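Local structure of polymeric immunoglobulin receptor (Mus musculus, 4NOF) at residues I23-K28 with K36-K41; S81-N86 with V106-L111; I92-A95 with S100-K103. The protein probably binds polymeric immunoglobulins (IgA and IgM) and carries them across epithelial cells, with its extracellular part released as secretory component. One frame throughout, in Å; residues are numbered along the deposited sequence. Where two conformers were deposited one is given.

In the fold
The three contacts belong to one V-set immunoglobulin domain. Contact 1 spans the interior between the two sheets, and contact 3 lies within the larger sheet, their centres about 6 Å apart. They are joined covalently by the disulfide between Cys25 SG and Cys93 SG (2.1 Å), and Lys28 N probably donates to Asp102 OD2 (2.8 Å). Contact 2 uses strand 102-111 as contact 3 does, but its centre is about 21 Å from that of contact 3, on the other side of the chain's centre. It meets contact 1 where Ile23 CG2 packs on Val106 CG2. A bound N-acetylglucosamine lies about 8 Å from the side chain of Leu83 and about 11 Å from that of Ile23.

Contact 1: I23-K28 with K36-K41; sequences IECPFK and KSLCKK
Lys36 lays the CE methylene of its chain over one face of the Phe27 ring. CE of Lys36 is 3.5 Å from CZ of Phe27. It stands 3.8 Å from the ring centroid and 23° off the normal, a CH-pi contact displaced toward the rim. Bends at chi2 (-55°) and chi4 (-57°) curl the lysine so that CE meets the ring while NZ goes on to the backbone oxygens of Ala32 and Ser34. A lysine suits this buried place because its methylenes are greasy enough for the ring and its ammonium finds two carbonyls, which would probably offset the cost of burying the charge. At the other end of the contact, CD1 of Ile23 meets CD2 of Leu38 at 3.7 Å, the two aliphatic chains crossing at about a right angle.

Between these two close points the packing is looser: SG of Cys25 stands 4.5 Å from CD1 of Leu38. The sulfur is tied to Cys93, so Leu38 borders the disulfide as an apolar neighbour, at the place where many V-set domains carry a tryptophan. Solvent lies on the outer side of strand 21-26, where Glu24 is exposed; a charged residue there and apolar ones on the inner side are what a strand at a surface calls for.

No hydrogen bond links the two segments. The CA atoms of Cys25 and Leu38 are 8.5 Å apart, too far for neighbours in a sheet, and the segments meet face to face through side chains. Strand 21-26 pairs instead with strand 75-80, whose Phe76 also touches Cys25 and Lys36, whereas strand 36-41 lies in the opposing sheet between strands 89-95 and 46-51, joined to the latter also by the Cys39-Cys46 disulfide.

Contact 2: S81-N86 with V106-L111; sequences SHLTHN and VDLQVL
Val110 sets both its methyls against the backbone oxygen of Thr84, with CG2 at 3.6 Å and CG1 at 3.7 Å from that atom. The side chain points across to the turn, and with CG1 anti to the valine's own backbone N (chi1 -178°) both methyls come to rest against Thr84 O. A beta-branched residue fits well here, since it is at home in a strand and presents two methyls at once. Beside this pair, the ring of His85 brings its edge to the backbone oxygen of Val110: CD2 lies 3.5 Å from that oxygen, close to the ring plane, so a carbon rather than a ring nitrogen makes the approach. His85 is exposed and also touches a crystal neighbour, so its exact setting may owe something to the lattice. Deeper in, CD2 of Leu83 meets CD2 of Leu108 at 3.7 Å, methyl to methyl, in one of the two conformers of Leu108, so this touch is less certain. No hydrogen bond crosses between the segments.

A second shell fixes these groups. The backbone of Leu83 is hydrogen-bonded to Gly18 and Arg19, and its side chain also rests on Val21 and Lys15; Leu108 lies against Tyr91, and Val110 against Ala88. The turn itself is steadied by Thr84 N, which donates to OD2 of Asp87, and by Ser81 O, which accepts from NH1 of Arg63. These two hydrogen bonds hold the chain whose Thr84 O packs against the Val110 methyls.

The segment 81-86 makes up most of the connection from strand 75-80 to strand 89-95, crossing from one sheet to the other. Leading into Asp87, Tyr91 and Cys93, it is the E-F turn of a V-set immunoglobulin domain, here packed on the last strand, G, at one end of the sandwich.

Contact 3: I92-A95 with S100-K103; sequences ICQA and SADK
Gln94 sends CG anti to its own backbone N (chi1 -170°) and Lys103 places CG beside its N (chi1 -66°). Both chains are extended beyond CG and, from paired positions on one face of the F-G beta hairpin of the V-set domain, run side by side, pointing the same way. OE1 of Gln94 comes 3.5 Å from CE of Lys103, while CG of Gln94 lies 3.7 Å from CB of Ala101. Long, flexible chains with polar ends suit this outward face, and the amide NE2 turns on to the oxygen of Gly96 in the hairpin loop. Replacing Gln94 with an alanine would probably leave the Gly96 oxygen without this donor and open a gap beside the Ala101 methyl and the Lys103 chain.

Ala95 and Asp102 point to the other face, where Phe27 touches both; the small alanine suits that buried spot, and the aspartate's OD2 accepts from Asn31 and from Lys28 N. Gln94 and Lys103 form a non-hydrogen-bonded antiparallel pair, with CA of Lys103 3.1 Å from the oxygen of Cys93 in a CA-H...O contact. Ala95 and Asp102 are the hydrogen-bonded pair: Asp102 N reaches Ala95 O at 2.9 Å, and Ala95 N reaches Asp102 O at 2.8 Å, with 164° at the hydrogen.

Contact 1: I23-K28 with K36-K41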
loop_
_atom_site.group_PDB
_atom_site.type_symbol
_atom_site.label_atom_id
_atom_site.label_comp_id
_atom_site.label_asym_id
_atom_site.label_seq_id
_atom_site.Cartn_x
_atom_site.Cartn_y
_atom_site.Cartn_z
ATOM N N ILE A 23 5.611 3.099 1.098
ATOM C CA ILE A 23 5.306 1.674 1.303
ATOM C C ILE A 23 5.977 0.856 0.194
ATOM O O ILE A 23 5.823 1.170 -0.970
ATOM C CB ILE A 23 3.775 1.437 1.262
ATOM C CG1 ILE A 23 3.080 2.198 2.389
ATOM C CG2 ILE A 23 3.444 -0.060 1.320
ATOM C CD1 ILE A 23 1.572 2.233 2.274
ATOM N N GLU A 24 6.714 -0.175 0.579
ATOM C CA GLU A 24 7.386 -1.086 -0.324
ATOM C C GLU A 24 6.533 -2.323 -0.588
ATOM O O GLU A 24 6.121 -3.039 0.358
ATOM C CB GLU A 24 8.719 -1.523 0.277
ATOM C CG GLU A 24 9.556 -2.347 -0.689
ATOM C CD GLU A 24 10.986 -2.550 -0.196
ATOM O OE1 GLU A 24 11.673 -1.534 0.059
ATOM O OE2 GLU A 24 11.413 -3.717 -0.084
ATOM N N CYS A 25 6.296 -2.612 -1.860
ATOM C CA CYS A 25 5.451 -3.729 -2.283
ATOM C C CYS A 25 6.267 -4.681 -3.164
ATOM O O CYS A 25 6.359 -4.479 -4.384
ATOM C CB CYS A 25 4.262 -3.203 -3.084
ATOM S SG CYS A 25 3.145 -2.162 -2.096
ATOM N N PRO A 26 6.859 -5.713 -2.558
ATOM C CA PRO A 26 7.603 -6.712 -3.332
ATOM C C PRO A 26 6.724 -7.657 -4.122
ATOM O O PRO A 26 5.604 -7.942 -3.730
ATOM C CB PRO A 26 8.386 -7.518 -2.267
ATOM C CG PRO A 26 7.938 -7.032 -0.937
ATOM C CD PRO A 26 6.854 -5.999 -1.111
ATOM N N PHE A 27 7.237 -8.143 -5.249
ATOM C CA PHE A 27 6.551 -9.155 -6.020
ATOM C C PHE A 27 7.565 -9.993 -6.805
ATOM O O PHE A 27 8.753 -9.660 -6.845
ATOM C CB PHE A 27 5.508 -8.535 -6.955
ATOM C CG PHE A 27 6.068 -7.574 -7.958
ATOM C CD1 PHE A 27 6.241 -6.220 -7.645
ATOM C CD2 PHE A 27 6.470 -8.009 -9.200
ATOM C CE1 PHE A 27 6.794 -5.330 -8.575
ATOM C CE2 PHE A 27 6.994 -7.127 -10.143
ATOM C CZ PHE A 27 7.166 -5.791 -9.838
ATOM N N LYS A 28 7.048 -11.021 -7.474
ATOM C CA LYS A 28 7.850 -11.963 -8.244
ATOM C C LYS A 28 7.715 -11.750 -9.735
ATOM O O LYS A 28 6.768 -11.155 -10.231
ATOM C CB LYS A 28 7.440 -13.405 -7.922
ATOM C CG LYS A 28 7.439 -13.748 -6.448
ATOM C CD LYS A 28 8.826 -13.746 -5.859
ATOM C CE LYS A 28 8.843 -14.533 -4.556
ATOM N NZ LYS A 28 10.106 -14.255 -3.830
ATOM N N LYS A 36 -0.638 -3.482 -10.580
ATOM C CA LYS A 36 -0.053 -3.263 -9.270
ATOM C C LYS A 36 -1.019 -2.402 -8.505
ATOM O O LYS A 36 -1.517 -1.450 -9.047
ATOM C CB LYS A 36 1.280 -2.516 -9.333
ATOM C CG LYS A 36 2.370 -3.057 -10.289
ATOM C CD LYS A 36 2.707 -4.482 -10.061
ATOM C CE LYS A 36 3.945 -4.882 -10.918
ATOM N NZ LYS A 36 3.775 -4.650 -12.388
ATOM N N SER A 37 -1.283 -2.740 -7.244
ATOM C CA SER A 37 -2.299 -2.000 -6.489
ATOM C C SER A 37 -1.951 -1.977 -5.013
ATOM O O SER A 37 -1.236 -2.847 -4.506
ATOM C CB SER A 37 -3.687 -2.625 -6.677
ATOM O OG SER A 37 -3.812 -3.916 -6.112
ATOM N N LEU A 38 -2.491 -0.968 -4.333
ATOM C CA LEU A 38 -2.546 -0.949 -2.876
ATOM C C LEU A 38 -3.997 -0.782 -2.469
ATOM O O LEU A 38 -4.714 0.066 -3.029
ATOM C CB LEU A 38 -1.714 0.210 -2.312
ATOM C CG LEU A 38 -1.564 0.319 -0.784
ATOM C CD1 LEU A 38 -0.710 -0.816 -0.249
ATOM C CD2 LEU A 38 -0.999 1.676 -0.378
ATOM N N CYS A 39 -4.435 -1.594 -1.507
ATOM C CA CYS A 39 -5.764 -1.433 -0.939
ATOM C C CYS A 39 -5.713 -1.401 0.588
ATOM O O CYS A 39 -4.737 -1.839 1.205
ATOM C CB CYS A 39 -6.703 -2.537 -1.413
ATOM S SG CYS A 39 -6.293 -4.212 -0.902
ATOM N N LYS A 40 -6.773 -0.850 1.175
ATOM C CA LYS A 40 -6.855 -0.668 2.623
ATOM C C LYS A 40 -7.877 -1.644 3.162
ATOM O O LYS A 40 -9.001 -1.720 2.666
ATOM C CB LYS A 40 -7.246 0.766 2.988
ATOM C CG LYS A 40 -7.134 1.042 4.495
ATOM C CD LYS A 40 -7.311 2.494 4.841
ATOM C CE LYS A 40 -6.888 2.869 6.270
ATOM N NZ LYS A 40 -7.657 2.173 7.286
ATOM N N LYS A 41 -7.516 -2.381 4.185
ATOM C CA LYS A 41 -8.470 -3.318 4.788
ATOM C C LYS A 41 -9.620 -2.691 5.583
ATOM O O LYS A 41 -9.452 -1.730 6.356
ATOM C CB LYS A 41 -7.750 -4.276 5.703
ATOM C CG LYS A 41 -6.865 -5.249 4.969
ATOM C CD LYS A 41 -6.912 -6.630 5.594
ATOM C CE LYS A 41 -5.504 -7.177 5.756
ATOM N NZ LYS A 41 -5.450 -8.616 6.115
#

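Contact 2: S81-N86 with V106-L111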
loop_
_atom_site.group_PDB
_atom_site.type_symbol
_atom_site.label_atom_id
_atom_site.label_comp_id
_atom_site.label_asym_id
_atom_site.label_seq_id
_atom_site.Cartn_x
_atom_site.Cartn_y
_atom_site.Cartn_z
ATOM N N SER A 81 1.405 10.894 1.186
ATOM C CA SER A 81 1.791 12.118 1.906
ATOM C C SER A 81 0.650 12.702 2.753
ATOM O O SER A 81 -0.498 12.309 2.639
ATOM C CB SER A 81 2.283 13.153 0.912
ATOM O OG SER A 81 1.264 13.517 0.018
ATOM N N HIS A 82 0.993 13.672 3.595
ATOM C CA HIS A 82 0.017 14.365 4.429
ATOM C C HIS A 82 -0.837 13.383 5.217
ATOM O O HIS A 82 -2.060 13.441 5.216
ATOM C CB HIS A 82 -0.867 15.275 3.557
ATOM C CG HIS A 82 -0.085 16.314 2.812
ATOM N ND1 HIS A 82 -0.014 16.354 1.436
ATOM C CD2 HIS A 82 0.718 17.311 3.257
ATOM C CE1 HIS A 82 0.775 17.349 1.065
ATOM N NE2 HIS A 82 1.235 17.943 2.150
ATOM N N LEU A 83 -0.171 12.458 5.896
ATOM C CA LEU A 83 -0.881 11.414 6.619
ATOM C C LEU A 83 -1.871 11.946 7.642
ATOM O O LEU A 83 -1.575 12.926 8.344
ATOM C CB LEU A 83 0.103 10.502 7.302
ATOM C CG LEU A 83 0.913 9.627 6.341
ATOM C CD1 LEU A 83 2.114 9.024 7.053
ATOM C CD2 LEU A 83 0.032 8.538 5.769
ATOM N N THR A 84 -3.035 11.302 7.689
ATOM C CA THR A 84 -4.102 11.559 8.653
ATOM C C THR A 84 -4.324 10.359 9.566
ATOM O O THR A 84 -3.923 9.229 9.251
ATOM C CB THR A 84 -5.458 11.836 7.962
ATOM O OG1 THR A 84 -5.947 10.665 7.284
ATOM C CG2 THR A 84 -5.332 12.988 6.976
ATOM N N HIS A 85 -4.983 10.570 10.700
ATOM C CA HIS A 85 -5.240 9.417 11.544
ATOM C C HIS A 85 -6.114 8.368 10.838
ATOM O O HIS A 85 -5.964 7.168 11.054
ATOM C CB HIS A 85 -5.817 9.767 12.909
ATOM C CG HIS A 85 -5.818 8.594 13.835
ATOM N ND1 HIS A 85 -6.964 7.916 14.185
ATOM C CD2 HIS A 85 -4.792 7.935 14.428
ATOM C CE1 HIS A 85 -6.649 6.911 14.983
ATOM N NE2 HIS A 85 -5.338 6.898 15.143
ATOM N N ASN A 86 -6.969 8.807 9.937
ATOM C CA ASN A 86 -7.808 7.893 9.188
ATOM C C ASN A 86 -7.033 6.993 8.209
ATOM O O ASN A 86 -7.555 5.977 7.783
ATOM C CB ASN A 86 -8.878 8.662 8.431
ATOM C CG ASN A 86 -10.030 9.116 9.343
ATOM O OD1 ASN A 86 -10.155 8.668 10.497
ATOM N ND2 ASN A 86 -10.857 10.010 8.831
ATOM N N VAL A 106 0.822 -4.855 5.090
ATOM C CA VAL A 106 1.395 -3.632 5.582
ATOM C C VAL A 106 0.497 -3.045 6.667
ATOM O O VAL A 106 -0.740 -3.115 6.578
ATOM C CB VAL A 106 1.504 -2.606 4.422
ATOM C CG1 VAL A 106 1.885 -1.226 4.927
ATOM C CG2 VAL A 106 2.510 -3.118 3.385
ATOM N N ASP A 107 1.099 -2.513 7.734
ATOM C CA ASP A 107 0.344 -1.848 8.793
ATOM C C ASP A 107 0.927 -0.454 8.956
ATOM O O ASP A 107 2.143 -0.305 9.128
ATOM C CB ASP A 107 0.468 -2.630 10.109
ATOM C CG ASP A 107 -0.533 -2.236 11.154
ATOM O OD1 ASP A 107 -1.394 -1.350 10.970
ATOM O OD2 ASP A 107 -0.489 -2.883 12.223
ATOM N N LEU A 108 0.076 0.555 8.789
ATOM C CA LEU A 108 0.458 1.932 8.995
ATOM C C LEU A 108 -0.055 2.407 10.348
ATOM O O LEU A 108 -1.242 2.404 10.623
ATOM C CB LEU A 108 -0.090 2.812 7.870
ATOM C CG LEU A 108 0.321 4.269 7.955
ATOM C CD1 LEU A 108 1.836 4.419 7.978
ATOM C CD2 LEU A 108 -0.288 5.023 6.775
ATOM N N GLN A 109 0.870 2.784 11.214
ATOM C CA GLN A 109 0.538 3.406 12.485
ATOM C C GLN A 109 0.827 4.891 12.345
ATOM O O GLN A 109 1.943 5.288 11.967
ATOM C CB GLN A 109 1.368 2.762 13.610
ATOM C CG GLN A 109 1.159 3.454 14.958
ATOM C CD GLN A 109 1.911 2.744 16.088
ATOM O OE1 GLN A 109 3.085 3.024 16.345
ATOM N NE2 GLN A 109 1.236 1.816 16.735
ATOM N N VAL A 110 -0.194 5.695 12.563
ATOM C CA VAL A 110 -0.111 7.133 12.503
ATOM C C VAL A 110 -0.272 7.678 13.922
ATOM O O VAL A 110 -1.281 7.472 14.589
ATOM C CB VAL A 110 -1.170 7.752 11.574
ATOM C CG1 VAL A 110 -0.993 9.274 11.518
ATOM C CG2 VAL A 110 -1.097 7.160 10.170
ATOM N N LEU A 111 0.727 8.392 14.373
ATOM C CA LEU A 111 0.691 8.963 15.723
ATOM C C LEU A 111 0.082 10.362 15.651
ATOM O O LEU A 111 0.563 11.223 14.925
ATOM C CB LEU A 111 2.087 8.997 16.311
ATOM C CG LEU A 111 2.640 7.670 16.854
ATOM C CD1 LEU A 111 3.056 6.696 15.782
ATOM C CD2 LEU A 111 3.819 7.974 17.754
#

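Contact 3: I92-A95 with S100-K103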
loop_
_atom_site.group_PDB
_atom_site.type_symbol
_atom_site.label_atom_id
_atom_site.label_comp_id
_atom_site.label_asym_id
_atom_site.label_seq_id
_atom_site.Cartn_x
_atom_site.Cartn_y
_atom_site.Cartn_z
ATOM N N ILE A 92 -2.899 -3.902 1.928
ATOM C CA ILE A 92 -2.362 -5.019 1.160
ATOM C C ILE A 92 -1.819 -4.490 -0.159
ATOM O O ILE A 92 -2.548 -3.804 -0.912
ATOM C CB ILE A 92 -3.408 -6.141 0.888
ATOM C CG1 ILE A 92 -3.943 -6.736 2.187
ATOM C CG2 ILE A 92 -2.758 -7.242 0.092
ATOM C CD1 ILE A 92 -5.096 -7.720 1.967
ATOM N N CYS A 93 -0.547 -4.781 -0.405
ATOM C CA CYS A 93 0.092 -4.610 -1.735
ATOM C C CYS A 93 -0.278 -5.793 -2.563
ATOM O O CYS A 93 -0.214 -6.932 -2.058
ATOM C CB CYS A 93 1.593 -4.707 -1.642
ATOM S SG CYS A 93 2.422 -3.474 -0.667
ATOM N N GLN A 94 -0.602 -5.569 -3.829
ATOM C CA GLN A 94 -0.837 -6.711 -4.725
ATOM C C GLN A 94 -0.215 -6.474 -6.077
ATOM O O GLN A 94 -0.323 -5.378 -6.654
ATOM C CB GLN A 94 -2.324 -6.968 -4.884
ATOM C CG GLN A 94 -2.658 -8.276 -5.597
ATOM C CD GLN A 94 -4.134 -8.648 -5.513
ATOM O OE1 GLN A 94 -4.673 -8.821 -4.431
ATOM N NE2 GLN A 94 -4.782 -8.803 -6.659
ATOM N N ALA A 95 0.445 -7.500 -6.591
ATOM C CA ALA A 95 0.844 -7.502 -7.978
ATOM C C ALA A 95 0.177 -8.705 -8.597
ATOM O O ALA A 95 0.399 -9.818 -8.151
ATOM C CB ALA A 95 2.344 -7.609 -8.117
ATOM N N SER A 100 -2.709 -16.476 -7.858
ATOM C CA SER A 100 -1.264 -16.369 -8.101
ATOM C C SER A 100 -0.707 -14.949 -7.878
ATOM O O SER A 100 0.462 -14.689 -8.160
ATOM C CB SER A 100 -0.957 -16.758 -9.535
ATOM O OG SER A 100 -1.800 -16.023 -10.376
ATOM N N ALA A 101 -1.538 -14.056 -7.363
ATOM C CA ALA A 101 -1.073 -12.682 -7.090
ATOM C C ALA A 101 -0.026 -12.649 -5.977
ATOM O O ALA A 101 -0.077 -13.431 -5.029
ATOM C CB ALA A 101 -2.249 -11.788 -6.758
ATOM N N ASP A 102 0.946 -11.751 -6.090
ATOM C CA ASP A 102 1.904 -11.559 -5.010
ATOM C C ASP A 102 1.341 -10.483 -4.085
ATOM O O ASP A 102 1.021 -9.391 -4.556
ATOM C CB ASP A 102 3.265 -11.153 -5.563
ATOM C CG ASP A 102 3.887 -12.221 -6.463
ATOM O OD1 ASP A 102 3.886 -13.422 -6.086
ATOM O OD2 ASP A 102 4.365 -11.862 -7.560
ATOM N N LYS A 103 1.221 -10.801 -2.792
ATOM C CA LYS A 103 0.610 -9.893 -1.820
ATOM C C LYS A 103 1.598 -9.631 -0.712
ATOM O O LYS A 103 2.438 -10.493 -0.378
ATOM C CB LYS A 103 -0.684 -10.470 -1.249
ATOM C CG LYS A 103 -1.821 -10.623 -2.228
ATOM C CD LYS A 103 -2.971 -11.325 -1.529
ATOM C CE LYS A 103 -4.086 -11.665 -2.480
ATOM N NZ LYS A 103 -5.281 -12.157 -1.742
#